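Long-range contacts in peptidoglycan DD-endopeptidase ShyB (Vibrio cholerae, PDB 2GU1), which cleaves the peptide cross-links between peptidoglycan strands as a zinc-dependent endopeptidase, probably so that new glycan can be inserted and the cell wall can expand: residues 38-43 and 277-282; 201-206 and 324-329; 212-217 and 236-241; 230-235 and 311-316. One frame throughout, in Å; residues are numbered along the deposited sequence.

Interaction 1 (38-43 and 277-282); sequences VDLDHL and RYLHLD
The LysM-like domain docks here on the M23 peptidase domain, the loop that follows helix 29-38 resting against strand 274-281 through L40, H42 and L43 on one side and R277, L279 and H280 on the other. The polar part is an arginine reaching for a backbone carbonyl. R277, its chain extended from CG to NE, brings NH1 to 3.1 Å from H42 O, with an N-H...O angle of 138°; NH2 adds a weak bond to the same oxygen. The NH1 donor stands above the carbonyl plane of H42 rather than on a lone pair. L43 lays its CB over one face of the guanidinium, the two side chains sliding past each other in opposite directions. E315 forms a salt bridge with NH1, which ties the arginine back to the neighbouring strand 312-318. Beside this polar patch the contact is mostly apolar. L43 and L279 meet tip to tip, CD1 to CD2 at 4.0 Å, whereas L40 crosses L279 obliquely. L279 in turn packs on the zinc ligand H313, so the interface lies next to the metal site. Farther along, L40 CD1 lies 4.3 Å from H280 CE1, in a ring whose ND1 is bonded to T304 O.

Interaction 2 (201-206 and 324-329); sequences FNRYPV and DAMKAD
A type I beta turn, D324 to K327, receives the side chain of R203 where the loop before strand 213-215 passes the segment that follows the last strand of the peptidase domain. The dense part lies around M326. CG of R203 is anti to its backbone nitrogen (chi1 173°), and bends at the next two torsions carry the guanidinium round to the turn. M326 is folded as well: its CE sits 3.5 Å from R203 O and 3.7 Å from R203 CD, while its sulfur makes a Met-aromatic contact with Y204, SD to CE1 3.8 Å, approaching the ring obliquely. M326 also packs on F237 of strand 235-237. On the more open side the guanidinium of R203 grips backbone carbonyls. NH1 donates to A325 O at 2.9 Å, close to the guanidinium plane, and to K327 O at 2.7 Å, tilted from that plane; NH2 has a weak bond to K327 O. Two carbonyls thus fix the rotation of the guanidinium, whereas the side chains of K327 and A328 add little. The turn is braced by an Asx turn, M326 N to D324 OD1. A water bridges the two backbones, donating to R203 O at 2.6 Å and to A325 O at 3.0 Å.

Interaction 3 (212-217 and 236-241); sequences QITSGF and DFATPI. With ZN (zinc ion), chain B.
Residues 212-215 run antiparallel to 236-238, with I213 opposite F237 as a non-hydrogen-bonded pair (CA-CA 4.6 Å) and three backbone bonds around it, from A238 N to Q212 O, T214 N to D236 O and D236 N to S215 O. The last is the straightest, 2.8 Å with an N-H...O angle of 165°. On one face of this ladder I213 and F237 lie side by side and point the same way, CG1 of I213 reaching F237 CE1 at 3.6 Å. A238, the centre of an inverse gamma turn, directs its methyl group at the other segment, where T214 CG2 meets it at 3.8 Å. T214 crosses the D236 side chain at about a right angle. With chi1 at 58°, its OG1 sits between the backbone nitrogen and carbonyl carbon and comes 3.4 Å from D236 CB. A water links this hydroxyl to D236 OD2, to which it donates, and S215 CB packs against the same oxygen. D236 OD1 binds zinc at 2.0 Å, and OD2, where the water and S215 CB meet it, lies farther from the metal at 2.7 Å. H232 and H313 complete the protein ligands, the His-Asp-His zinc site characteristic of M23 metallopeptidases.

Interaction 4 (230-235 and 311-316); sequences VPHNGT and HLHFEV. With ZN (zinc ion), chain B.
H232 and H313 both carry CG anti to the backbone nitrogen, chi1 -175° and 171°, and these torsions send the two imidazoles from opposite directions onto one zinc ion. H232 uses NE2 and H313 uses ND1, each 2.0 Å from the metal. The rings are steeply inclined, their planes 78° apart, and H232 NE2 lies at the edge of the H313 ring, near its plane. On the far side of that ring NE2 donates to E315 OE2 at 2.6 Å, taking the anti lone pair almost in the ring plane. This second-shell carboxylate fixes the rotation of H313 and would probably make the imidazole a more electron-rich ligand. G216 O accepts from H232 ND1, so each histidine is steadied, by E315 or by G216, through the nitrogen that does not face zinc. G234 packs closely against the strand, its CA 3.1 Å from F314 O. Next to it T235 and F314 form an antiparallel hydrogen-bonded pair, T235 N to F314 O at 2.7 Å and F314 N to T235 O at 2.8 Å. Strand 312-318 pairs with 235-237 on one edge and, through backbone bonds of H313 with L279 and E315 with R277, with 274-281 on the other.

Overall arrangement
Interactions 3 and 4 share the zinc ion and the neighbouring strands 235-237 and 312-318, one contributing an aspartate and the other two histidines. Interaction 4 is wholly buried, whereas interaction 3 is an edge pairing of strands with several exposed residues. Interaction 1, also buried, lies about 8 Å from interaction 4 between centres and joins it through the R277-E315 salt bridge and strand pairing; it alone brings in the LysM-like domain, with leucines and a single gripped carbonyl. Interaction 2 is at the surface, its arginine held by turn carbonyls instead of metal or strand bonds, yet P205 and M326 reach F237 and I213 of interaction 3.

Interaction 1 (38-43 and 277-282)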
loop_
_atom_site.group_PDB
_atom_site.type_symbol
_atom_site.label_atom_id
_atom_site.label_comp_id
_atom_site.label_asym_id
_atom_site.label_seq_id
_atom_site.Cartn_x
_atom_site.Cartn_y
_atom_site.Cartn_z
ATOM N N VAL A 38 0.655 18.139 4.726
ATOM C CA VAL A 38 0.020 17.875 3.450
ATOM C C VAL A 38 0.038 16.371 3.160
ATOM O O VAL A 38 -0.841 15.867 2.459
ATOM C CB VAL A 38 0.705 18.668 2.297
ATOM C CG1 VAL A 38 2.141 18.214 2.127
ATOM C CG2 VAL A 38 -0.086 18.494 0.999
ATOM N N ASP A 39 1.006 15.647 3.725
ATOM C CA ASP A 39 1.079 14.202 3.489
ATOM C C ASP A 39 0.058 13.375 4.277
ATOM O O ASP A 39 -0.026 12.156 4.107
ATOM C CB ASP A 39 2.485 13.663 3.771
ATOM C CG ASP A 39 2.806 12.431 2.927
ATOM O OD1 ASP A 39 2.450 12.433 1.725
ATOM O OD2 ASP A 39 3.415 11.473 3.451
ATOM N N LEU A 40 -0.710 14.031 5.138
ATOM C CA LEU A 40 -1.740 13.338 5.910
ATOM C C LEU A 40 -2.683 12.604 4.963
ATOM O O LEU A 40 -3.070 11.469 5.214
ATOM C CB LEU A 40 -2.548 14.342 6.741
ATOM C CG LEU A 40 -3.919 13.899 7.284
ATOM C CD1 LEU A 40 -3.758 12.699 8.191
ATOM C CD2 LEU A 40 -4.558 15.065 8.041
ATOM N N ASP A 41 -3.036 13.255 3.863
ATOM C CA ASP A 41 -3.962 12.682 2.894
ATOM C C ASP A 41 -3.373 11.725 1.867
ATOM O O ASP A 41 -4.094 11.228 0.998
ATOM C CB ASP A 41 -4.682 13.815 2.177
ATOM C CG ASP A 41 -5.478 14.670 3.131
ATOM O OD1 ASP A 41 -6.367 14.108 3.805
ATOM O OD2 ASP A 41 -5.213 15.885 3.227
ATOM N N HIS A 42 -2.081 11.438 1.976
ATOM C CA HIS A 42 -1.437 10.558 1.011
ATOM C C HIS A 42 -0.556 9.513 1.672
ATOM O O HIS A 42 -0.490 8.367 1.214
ATOM C CB HIS A 42 -0.620 11.418 0.051
ATOM C CG HIS A 42 -1.396 12.559 -0.522
ATOM N ND1 HIS A 42 -2.324 12.397 -1.529
ATOM C CD2 HIS A 42 -1.443 13.868 -0.175
ATOM C CE1 HIS A 42 -2.908 13.553 -1.778
ATOM N NE2 HIS A 42 -2.391 14.463 -0.970
ATOM N N LEU A 43 0.111 9.926 2.751
ATOM C CA LEU A 43 1.013 9.082 3.534
ATOM C C LEU A 43 2.015 8.340 2.648
ATOM O O LEU A 43 2.214 7.133 2.785
ATOM C CB LEU A 43 0.211 8.089 4.389
ATOM C CG LEU A 43 -0.744 8.707 5.426
ATOM C CD1 LEU A 43 -1.578 7.619 6.058
ATOM C CD2 LEU A 43 0.047 9.459 6.495
ATOM N N ARG A 277 -6.129 1.113 5.209
ATOM C CA ARG A 277 -5.489 1.969 6.207
ATOM C C ARG A 277 -6.510 2.401 7.247
ATOM O O ARG A 277 -7.683 2.630 6.914
ATOM C CB ARG A 277 -4.926 3.235 5.564
ATOM C CG ARG A 277 -3.840 3.012 4.555
ATOM C CD ARG A 277 -3.456 4.362 3.989
ATOM N NE ARG A 277 -2.234 4.307 3.208
ATOM C CZ ARG A 277 -1.857 5.264 2.373
ATOM N NH1 ARG A 277 -2.620 6.338 2.216
ATOM N NH2 ARG A 277 -0.713 5.154 1.706
ATOM N N TYR A 278 -6.053 2.546 8.490
ATOM C CA TYR A 278 -6.917 2.941 9.604
ATOM C C TYR A 278 -6.183 4.065 10.359
ATOM O O TYR A 278 -5.139 3.831 10.962
ATOM C CB TYR A 278 -7.143 1.727 10.525
ATOM C CG TYR A 278 -7.578 0.460 9.797
ATOM C CD1 TYR A 278 -8.917 0.062 9.776
ATOM C CD2 TYR A 278 -6.655 -0.311 9.091
ATOM C CE1 TYR A 278 -9.321 -1.066 9.060
ATOM C CE2 TYR A 278 -7.050 -1.439 8.371
ATOM C CZ TYR A 278 -8.382 -1.808 8.354
ATOM O OH TYR A 278 -8.773 -2.888 7.588
ATOM N N LEU A 279 -6.736 5.277 10.333
ATOM C CA LEU A 279 -6.097 6.425 10.975
ATOM C C LEU A 279 -6.772 7.006 12.212
ATOM O O LEU A 279 -7.937 6.721 12.504
ATOM C CB LEU A 279 -5.923 7.554 9.962
ATOM C CG LEU A 279 -4.893 7.427 8.843
ATOM C CD1 LEU A 279 -5.142 6.178 8.020
ATOM C CD2 LEU A 279 -4.975 8.691 7.966
ATOM N N HIS A 280 -6.003 7.833 12.920
ATOM C CA HIS A 280 -6.444 8.525 14.128
ATOM C C HIS A 280 -6.814 7.596 15.279
ATOM O O HIS A 280 -7.525 7.990 16.203
ATOM C CB HIS A 280 -7.629 9.431 13.789
ATOM C CG HIS A 280 -7.368 10.351 12.637
ATOM N ND1 HIS A 280 -6.363 11.295 12.649
ATOM C CD2 HIS A 280 -7.973 10.466 11.431
ATOM C CE1 HIS A 280 -6.360 11.951 11.503
ATOM N NE2 HIS A 280 -7.329 11.468 10.744
ATOM N N LEU A 281 -6.313 6.373 15.233
ATOM C CA LEU A 281 -6.609 5.395 16.266
ATOM C C LEU A 281 -6.172 5.822 17.667
ATOM O O LEU A 281 -5.133 6.464 17.845
ATOM C CB LEU A 281 -5.945 4.064 15.902
ATOM C CG LEU A 281 -6.321 3.462 14.540
ATOM C CD1 LEU A 281 -5.430 2.274 14.245
ATOM C CD2 LEU A 281 -7.800 3.036 14.549
ATOM N N ASP A 282 -6.972 5.471 18.666
ATOM C CA ASP A 282 -6.624 5.800 20.040
ATOM C C ASP A 282 -5.600 4.768 20.514
ATOM O O ASP A 282 -4.682 5.084 21.268
ATOM C CB ASP A 282 -7.849 5.726 20.958
ATOM C CG ASP A 282 -7.513 6.103 22.389
ATOM O OD1 ASP A 282 -7.142 7.268 22.616
ATOM O OD2 ASP A 282 -7.596 5.238 23.286
#

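Interaction 2 (201-206 and 324-329)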
loop_
_atom_site.group_PDB
_atom_site.type_symbol
_atom_site.label_atom_id
_atom_site.label_comp_id
_atom_site.label_asym_id
_atom_site.label_seq_id
_atom_site.Cartn_x
_atom_site.Cartn_y
_atom_site.Cartn_z
ATOM N N PHE A 201 -14.020 -9.360 1.111
ATOM C CA PHE A 201 -13.849 -8.416 2.207
ATOM C C PHE A 201 -15.182 -8.020 2.818
ATOM O O PHE A 201 -16.240 -8.183 2.204
ATOM C CB PHE A 201 -13.198 -7.127 1.699
ATOM C CG PHE A 201 -11.879 -7.327 1.001
ATOM C CD1 PHE A 201 -11.582 -6.606 -0.155
ATOM C CD2 PHE A 201 -10.915 -8.172 1.527
ATOM C CE1 PHE A 201 -10.338 -6.723 -0.774
ATOM C CE2 PHE A 201 -9.666 -8.299 0.917
ATOM C CZ PHE A 201 -9.374 -7.574 -0.230
ATOM N N ASN A 202 -15.120 -7.499 4.035
ATOM C CA ASN A 202 -16.313 -6.981 4.677
ATOM C C ASN A 202 -16.340 -5.533 4.193
ATOM O O ASN A 202 -15.293 -4.946 3.925
ATOM C CB ASN A 202 -16.190 -7.014 6.200
ATOM C CG ASN A 202 -16.327 -8.413 6.763
ATOM O OD1 ASN A 202 -17.052 -9.239 6.214
ATOM N ND2 ASN A 202 -15.648 -8.681 7.872
ATOM N N ARG A 203 -17.522 -4.957 4.066
ATOM C CA ARG A 203 -17.627 -3.576 3.616
ATOM C C ARG A 203 -17.199 -2.562 4.690
ATOM O O ARG A 203 -16.537 -1.569 4.386
ATOM C CB ARG A 203 -19.067 -3.283 3.196
ATOM C CG ARG A 203 -19.321 -1.823 2.857
ATOM C CD ARG A 203 -18.652 -1.454 1.563
ATOM N NE ARG A 203 -19.344 -2.056 0.427
ATOM C CZ ARG A 203 -18.916 -2.002 -0.831
ATOM N NH1 ARG A 203 -17.781 -1.366 -1.130
ATOM N NH2 ARG A 203 -19.624 -2.587 -1.793
ATOM N N TYR A 204 -17.567 -2.833 5.943
ATOM C CA TYR A 204 -17.288 -1.937 7.071
ATOM C C TYR A 204 -16.224 -2.380 8.072
ATOM O O TYR A 204 -16.132 -3.557 8.406
ATOM C CB TYR A 204 -18.590 -1.687 7.847
ATOM C CG TYR A 204 -19.687 -1.069 7.009
ATOM C CD1 TYR A 204 -19.663 0.284 6.684
ATOM C CD2 TYR A 204 -20.728 -1.850 6.507
ATOM C CE1 TYR A 204 -20.651 0.851 5.874
ATOM C CE2 TYR A 204 -21.714 -1.299 5.702
ATOM C CZ TYR A 204 -21.672 0.050 5.388
ATOM O OH TYR A 204 -22.651 0.594 4.583
ATOM N N PRO A 205 -15.408 -1.425 8.564
ATOM C CA PRO A 205 -14.345 -1.681 9.542
ATOM C C PRO A 205 -14.840 -1.492 10.981
ATOM O O PRO A 205 -14.053 -1.566 11.926
ATOM C CB PRO A 205 -13.284 -0.649 9.177
ATOM C CG PRO A 205 -14.135 0.542 8.803
ATOM C CD PRO A 205 -15.246 -0.085 7.958
ATOM N N VAL A 206 -16.136 -1.226 11.143
ATOM C CA VAL A 206 -16.709 -1.023 12.472
ATOM C C VAL A 206 -18.097 -1.669 12.577
ATOM O O VAL A 206 -18.710 -2.040 11.564
ATOM C CB VAL A 206 -16.847 0.488 12.818
ATOM C CG1 VAL A 206 -15.465 1.154 12.903
ATOM C CG2 VAL A 206 -17.704 1.179 11.776
ATOM N N ASP A 324 -12.799 4.692 -3.412
ATOM C CA ASP A 324 -13.937 4.837 -2.509
ATOM C C ASP A 324 -14.223 3.481 -1.863
ATOM O O ASP A 324 -14.602 2.532 -2.549
ATOM C CB ASP A 324 -15.166 5.311 -3.292
ATOM C CG ASP A 324 -16.277 5.804 -2.390
ATOM O OD1 ASP A 324 -16.437 5.255 -1.278
ATOM O OD2 ASP A 324 -16.998 6.742 -2.799
ATOM N N ALA A 325 -14.037 3.393 -0.547
ATOM C CA ALA A 325 -14.265 2.148 0.183
ATOM C C ALA A 325 -15.714 1.676 0.092
ATOM O O ALA A 325 -15.996 0.493 0.245
ATOM C CB ALA A 325 -13.880 2.323 1.644
ATOM N N MET A 326 -16.632 2.602 -0.157
ATOM C CA MET A 326 -18.042 2.247 -0.250
ATOM C C MET A 326 -18.527 1.939 -1.672
ATOM O O MET A 326 -19.722 1.733 -1.879
ATOM C CB MET A 326 -18.892 3.370 0.342
ATOM C CG MET A 326 -18.543 3.730 1.775
ATOM S SD MET A 326 -18.845 2.392 2.952
ATOM C CE MET A 326 -17.233 1.609 3.036
ATOM N N LYS A 327 -17.616 1.886 -2.643
ATOM C CA LYS A 327 -18.014 1.631 -4.030
ATOM C C LYS A 327 -18.541 0.221 -4.328
ATOM O O LYS A 327 -18.111 -0.767 -3.732
ATOM C CB LYS A 327 -16.869 1.967 -4.991
ATOM C CG LYS A 327 -15.762 0.943 -5.077
ATOM C CD LYS A 327 -14.768 1.368 -6.145
ATOM C CE LYS A 327 -13.709 0.313 -6.384
ATOM N NZ LYS A 327 -12.844 0.670 -7.544
ATOM N N ALA A 328 -19.472 0.154 -5.277
ATOM C CA ALA A 328 -20.120 -1.092 -5.681
ATOM C C ALA A 328 -19.199 -2.262 -6.018
ATOM O O ALA A 328 -19.161 -3.254 -5.288
ATOM C CB ALA A 328 -21.061 -0.821 -6.858
ATOM N N ASP A 329 -18.469 -2.156 -7.124
ATOM C CA ASP A 329 -17.579 -3.234 -7.548
ATOM C C ASP A 329 -16.296 -3.322 -6.734
ATOM O O ASP A 329 -15.425 -2.456 -6.821
ATOM C CB ASP A 329 -17.215 -3.089 -9.028
ATOM C CG ASP A 329 -16.257 -1.939 -9.282
ATOM O OD1 ASP A 329 -16.633 -0.776 -9.021
ATOM O OD2 ASP A 329 -15.124 -2.201 -9.736
HETATM O O HOH W 1 -14.859 -1.225 2.398
#

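Interaction 3 (212-217 and 236-241)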
loop_
_atom_site.group_PDB
_atom_site.type_symbol
_atom_site.label_atom_id
_atom_site.label_comp_id
_atom_site.label_asym_id
_atom_site.label_seq_id
_atom_site.Cartn_x
_atom_site.Cartn_y
_atom_site.Cartn_z
ATOM N N GLN A 212 -22.224 5.204 10.586
ATOM C CA GLN A 212 -22.634 6.483 10.014
ATOM C C GLN A 212 -21.405 7.155 9.397
ATOM O O GLN A 212 -20.388 7.348 10.072
ATOM C CB GLN A 212 -23.221 7.411 11.084
ATOM C CG GLN A 212 -23.487 8.822 10.567
ATOM C CD GLN A 212 -23.979 9.781 11.638
ATOM O OE1 GLN A 212 -24.159 10.974 11.380
ATOM N NE2 GLN A 212 -24.202 9.267 12.843
ATOM N N ILE A 213 -21.496 7.497 8.116
ATOM C CA ILE A 213 -20.394 8.156 7.423
ATOM C C ILE A 213 -20.553 9.673 7.553
ATOM O O ILE A 213 -21.542 10.244 7.095
ATOM C CB ILE A 213 -20.372 7.758 5.929
ATOM C CG1 ILE A 213 -20.144 6.250 5.801
ATOM C CG2 ILE A 213 -19.280 8.518 5.198
ATOM C CD1 ILE A 213 -20.252 5.726 4.375
ATOM N N THR A 214 -19.580 10.319 8.187
ATOM C CA THR A 214 -19.624 11.766 8.381
ATOM C C THR A 214 -18.927 12.523 7.251
ATOM O O THR A 214 -19.054 13.740 7.139
ATOM C CB THR A 214 -18.979 12.164 9.730
ATOM O OG1 THR A 214 -17.623 11.703 9.774
ATOM C CG2 THR A 214 -19.756 11.547 10.889
ATOM N N SER A 215 -18.195 11.788 6.418
ATOM C CA SER A 215 -17.475 12.365 5.287
ATOM C C SER A 215 -16.951 11.233 4.411
ATOM O O SER A 215 -16.109 10.449 4.845
ATOM C CB SER A 215 -16.305 13.217 5.784
ATOM O OG SER A 215 -15.554 13.714 4.693
ATOM N N GLY A 216 -17.448 11.150 3.180
ATOM C CA GLY A 216 -17.032 10.088 2.281
ATOM C C GLY A 216 -15.836 10.403 1.406
ATOM O O GLY A 216 -15.260 11.487 1.486
ATOM N N PHE A 217 -15.473 9.440 0.566
ATOM C CA PHE A 217 -14.350 9.552 -0.362
ATOM C C PHE A 217 -14.628 10.659 -1.377
ATOM O O PHE A 217 -15.720 10.719 -1.937
ATOM C CB PHE A 217 -14.177 8.221 -1.105
ATOM C CG PHE A 217 -12.998 8.178 -2.043
ATOM C CD1 PHE A 217 -11.716 7.917 -1.561
ATOM C CD2 PHE A 217 -13.174 8.348 -3.417
ATOM C CE1 PHE A 217 -10.624 7.815 -2.436
ATOM C CE2 PHE A 217 -12.093 8.250 -4.298
ATOM C CZ PHE A 217 -10.815 7.984 -3.806
ATOM N N ASP A 236 -14.963 8.527 6.484
ATOM C CA ASP A 236 -14.994 8.789 7.924
ATOM C C ASP A 236 -16.240 8.209 8.578
ATOM O O ASP A 236 -17.357 8.504 8.145
ATOM C CB ASP A 236 -14.942 10.295 8.191
ATOM C CG ASP A 236 -13.645 10.911 7.737
ATOM O OD1 ASP A 236 -12.722 10.138 7.397
ATOM O OD2 ASP A 236 -13.542 12.153 7.735
ATOM N N PHE A 237 -16.041 7.382 9.608
ATOM C CA PHE A 237 -17.140 6.759 10.355
ATOM C C PHE A 237 -17.269 7.433 11.721
ATOM O O PHE A 237 -16.263 7.793 12.351
ATOM C CB PHE A 237 -16.891 5.253 10.534
ATOM C CG PHE A 237 -16.977 4.469 9.255
ATOM C CD1 PHE A 237 -18.196 4.310 8.600
ATOM C CD2 PHE A 237 -15.834 3.914 8.685
ATOM C CE1 PHE A 237 -18.276 3.611 7.394
ATOM C CE2 PHE A 237 -15.897 3.213 7.483
ATOM C CZ PHE A 237 -17.120 3.059 6.833
ATOM N N ALA A 238 -18.510 7.614 12.168
ATOM C CA ALA A 238 -18.796 8.277 13.433
ATOM C C ALA A 238 -18.562 7.375 14.636
ATOM O O ALA A 238 -19.511 6.890 15.258
ATOM C CB ALA A 238 -20.234 8.784 13.436
ATOM N N THR A 239 -17.298 7.158 14.968
ATOM C CA THR A 239 -16.941 6.307 16.098
ATOM C C THR A 239 -16.538 7.084 17.336
ATOM O O THR A 239 -15.876 8.117 17.251
ATOM C CB THR A 239 -15.742 5.402 15.768
ATOM O OG1 THR A 239 -14.674 6.207 15.251
ATOM C CG2 THR A 239 -16.122 4.347 14.764
ATOM N N PRO A 240 -16.952 6.601 18.515
ATOM C CA PRO A 240 -16.581 7.281 19.754
ATOM C C PRO A 240 -15.133 6.840 19.976
ATOM O O PRO A 240 -14.726 5.810 19.444
ATOM C CB PRO A 240 -17.496 6.641 20.797
ATOM C CG PRO A 240 -18.659 6.125 19.994
ATOM C CD PRO A 240 -17.985 5.584 18.764
ATOM N N ILE A 241 -14.353 7.609 20.725
ATOM C CA ILE A 241 -12.989 7.199 21.004
ATOM C C ILE A 241 -13.146 5.887 21.772
ATOM O O ILE A 241 -13.975 5.806 22.684
ATOM C CB ILE A 241 -12.273 8.227 21.911
ATOM C CG1 ILE A 241 -12.180 9.571 21.189
ATOM C CG2 ILE A 241 -10.895 7.715 22.296
ATOM C CD1 ILE A 241 -11.567 10.704 22.019
HETATM ZN ZN ZN B . -11.176 11.245 6.682
HETATM O O HOH W 2 -15.418 13.569 9.520
#

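Interaction 4 (230-235 and 311-316)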
loop_
_atom_site.group_PDB
_atom_site.type_symbol
_atom_site.label_atom_id
_atom_site.label_comp_id
_atom_site.label_asym_id
_atom_site.label_seq_id
_atom_site.Cartn_x
_atom_site.Cartn_y
_atom_site.Cartn_z
ATOM N N VAL A 230 -7.800 19.412 -2.209
ATOM C CA VAL A 230 -7.154 18.644 -1.151
ATOM C C VAL A 230 -8.079 17.438 -0.996
ATOM O O VAL A 230 -9.072 17.486 -0.271
ATOM C CB VAL A 230 -7.090 19.452 0.159
ATOM C CG1 VAL A 230 -6.381 18.651 1.239
ATOM C CG2 VAL A 230 -6.364 20.771 -0.090
ATOM N N PRO A 231 -7.758 16.339 -1.692
ATOM C CA PRO A 231 -8.553 15.110 -1.664
ATOM C C PRO A 231 -8.748 14.431 -0.319
ATOM O O PRO A 231 -7.848 14.404 0.527
ATOM C CB PRO A 231 -7.820 14.207 -2.650
ATOM C CG PRO A 231 -6.383 14.597 -2.427
ATOM C CD PRO A 231 -6.470 16.112 -2.380
ATOM N N HIS A 232 -9.953 13.908 -0.122
ATOM C CA HIS A 232 -10.254 13.146 1.076
ATOM C C HIS A 232 -10.209 11.741 0.499
ATOM O O HIS A 232 -11.145 11.300 -0.167
ATOM C CB HIS A 232 -11.647 13.442 1.612
ATOM C CG HIS A 232 -11.937 12.749 2.909
ATOM N ND1 HIS A 232 -13.056 11.970 3.104
ATOM C CD2 HIS A 232 -11.246 12.718 4.075
ATOM C CE1 HIS A 232 -13.044 11.490 4.336
ATOM N NE2 HIS A 232 -11.957 11.929 4.945
ATOM N N ASN A 233 -9.102 11.055 0.739
ATOM C CA ASN A 233 -8.890 9.719 0.206
ATOM C C ASN A 233 -9.404 8.554 1.049
ATOM O O ASN A 233 -8.904 7.434 0.936
ATOM C CB ASN A 233 -7.395 9.547 -0.082
ATOM C CG ASN A 233 -6.939 10.372 -1.272
ATOM O OD1 ASN A 233 -5.845 10.936 -1.275
ATOM N ND2 ASN A 233 -7.779 10.436 -2.298
ATOM N N GLY A 234 -10.402 8.810 1.888
ATOM C CA GLY A 234 -10.936 7.743 2.714
ATOM C C GLY A 234 -12.366 8.020 3.137
ATOM O O GLY A 234 -12.972 8.995 2.696
ATOM N N THR A 235 -12.908 7.160 3.990
ATOM C CA THR A 235 -14.272 7.329 4.472
ATOM C C THR A 235 -14.233 7.532 5.986
ATOM O O THR A 235 -13.541 6.798 6.695
ATOM C CB THR A 235 -15.125 6.081 4.150
ATOM O OG1 THR A 235 -15.084 5.817 2.746
ATOM C CG2 THR A 235 -16.557 6.288 4.569
ATOM N N HIS A 311 -13.032 10.338 15.101
ATOM C CA HIS A 311 -13.622 9.562 14.025
ATOM C C HIS A 311 -12.571 8.629 13.448
ATOM O O HIS A 311 -11.372 8.834 13.631
ATOM C CB HIS A 311 -14.119 10.471 12.893
ATOM C CG HIS A 311 -13.017 11.147 12.131
ATOM N ND1 HIS A 311 -12.283 12.191 12.652
ATOM C CD2 HIS A 311 -12.533 10.930 10.883
ATOM C CE1 HIS A 311 -11.397 12.594 11.755
ATOM N NE2 HIS A 311 -11.528 11.846 10.674
ATOM N N LEU A 312 -13.033 7.603 12.756
ATOM C CA LEU A 312 -12.129 6.679 12.109
ATOM C C LEU A 312 -12.074 7.097 10.645
ATOM O O LEU A 312 -13.109 7.337 10.012
ATOM C CB LEU A 312 -12.643 5.243 12.197
ATOM C CG LEU A 312 -11.842 4.217 11.390
ATOM C CD1 LEU A 312 -10.520 3.921 12.091
ATOM C CD2 LEU A 312 -12.649 2.936 11.243
ATOM N N HIS A 313 -10.860 7.223 10.125
ATOM C CA HIS A 313 -10.673 7.555 8.722
ATOM C C HIS A 313 -10.210 6.221 8.135
ATOM O O HIS A 313 -9.130 5.738 8.482
ATOM C CB HIS A 313 -9.582 8.617 8.563
ATOM C CG HIS A 313 -9.171 8.854 7.145
ATOM N ND1 HIS A 313 -9.687 9.875 6.377
ATOM C CD2 HIS A 313 -8.305 8.184 6.345
ATOM C CE1 HIS A 313 -9.156 9.827 5.167
ATOM N NE2 HIS A 313 -8.314 8.810 5.122
ATOM N N PHE A 314 -11.036 5.630 7.272
ATOM C CA PHE A 314 -10.749 4.328 6.662
ATOM C C PHE A 314 -10.405 4.459 5.182
ATOM O O PHE A 314 -11.045 5.222 4.445
ATOM C CB PHE A 314 -11.974 3.407 6.850
ATOM C CG PHE A 314 -11.847 2.055 6.197
ATOM C CD1 PHE A 314 -10.857 1.159 6.585
ATOM C CD2 PHE A 314 -12.736 1.672 5.193
ATOM C CE1 PHE A 314 -10.755 -0.107 5.982
ATOM C CE2 PHE A 314 -12.643 0.426 4.587
ATOM C CZ PHE A 314 -11.649 -0.472 4.979
ATOM N N GLU A 315 -9.392 3.718 4.742
ATOM C CA GLU A 315 -8.988 3.770 3.342
ATOM C C GLU A 315 -8.795 2.395 2.731
ATOM O O GLU A 315 -8.383 1.455 3.410
ATOM C CB GLU A 315 -7.675 4.557 3.192
ATOM C CG GLU A 315 -7.836 6.071 3.247
ATOM C CD GLU A 315 -6.513 6.819 3.079
ATOM O OE1 GLU A 315 -5.581 6.273 2.454
ATOM O OE2 GLU A 315 -6.416 7.962 3.567
ATOM N N VAL A 316 -9.126 2.279 1.448
ATOM C CA VAL A 316 -8.915 1.044 0.713
ATOM C C VAL A 316 -8.015 1.457 -0.441
ATOM O O VAL A 316 -8.311 2.425 -1.147
ATOM C CB VAL A 316 -10.218 0.452 0.127
ATOM C CG1 VAL A 316 -9.892 -0.780 -0.729
ATOM C CG2 VAL A 316 -11.163 0.056 1.259
HETATM ZN ZN ZN B . -11.176 11.245 6.682
HETATM O O HOH W 3 -10.260 4.956 0.541
#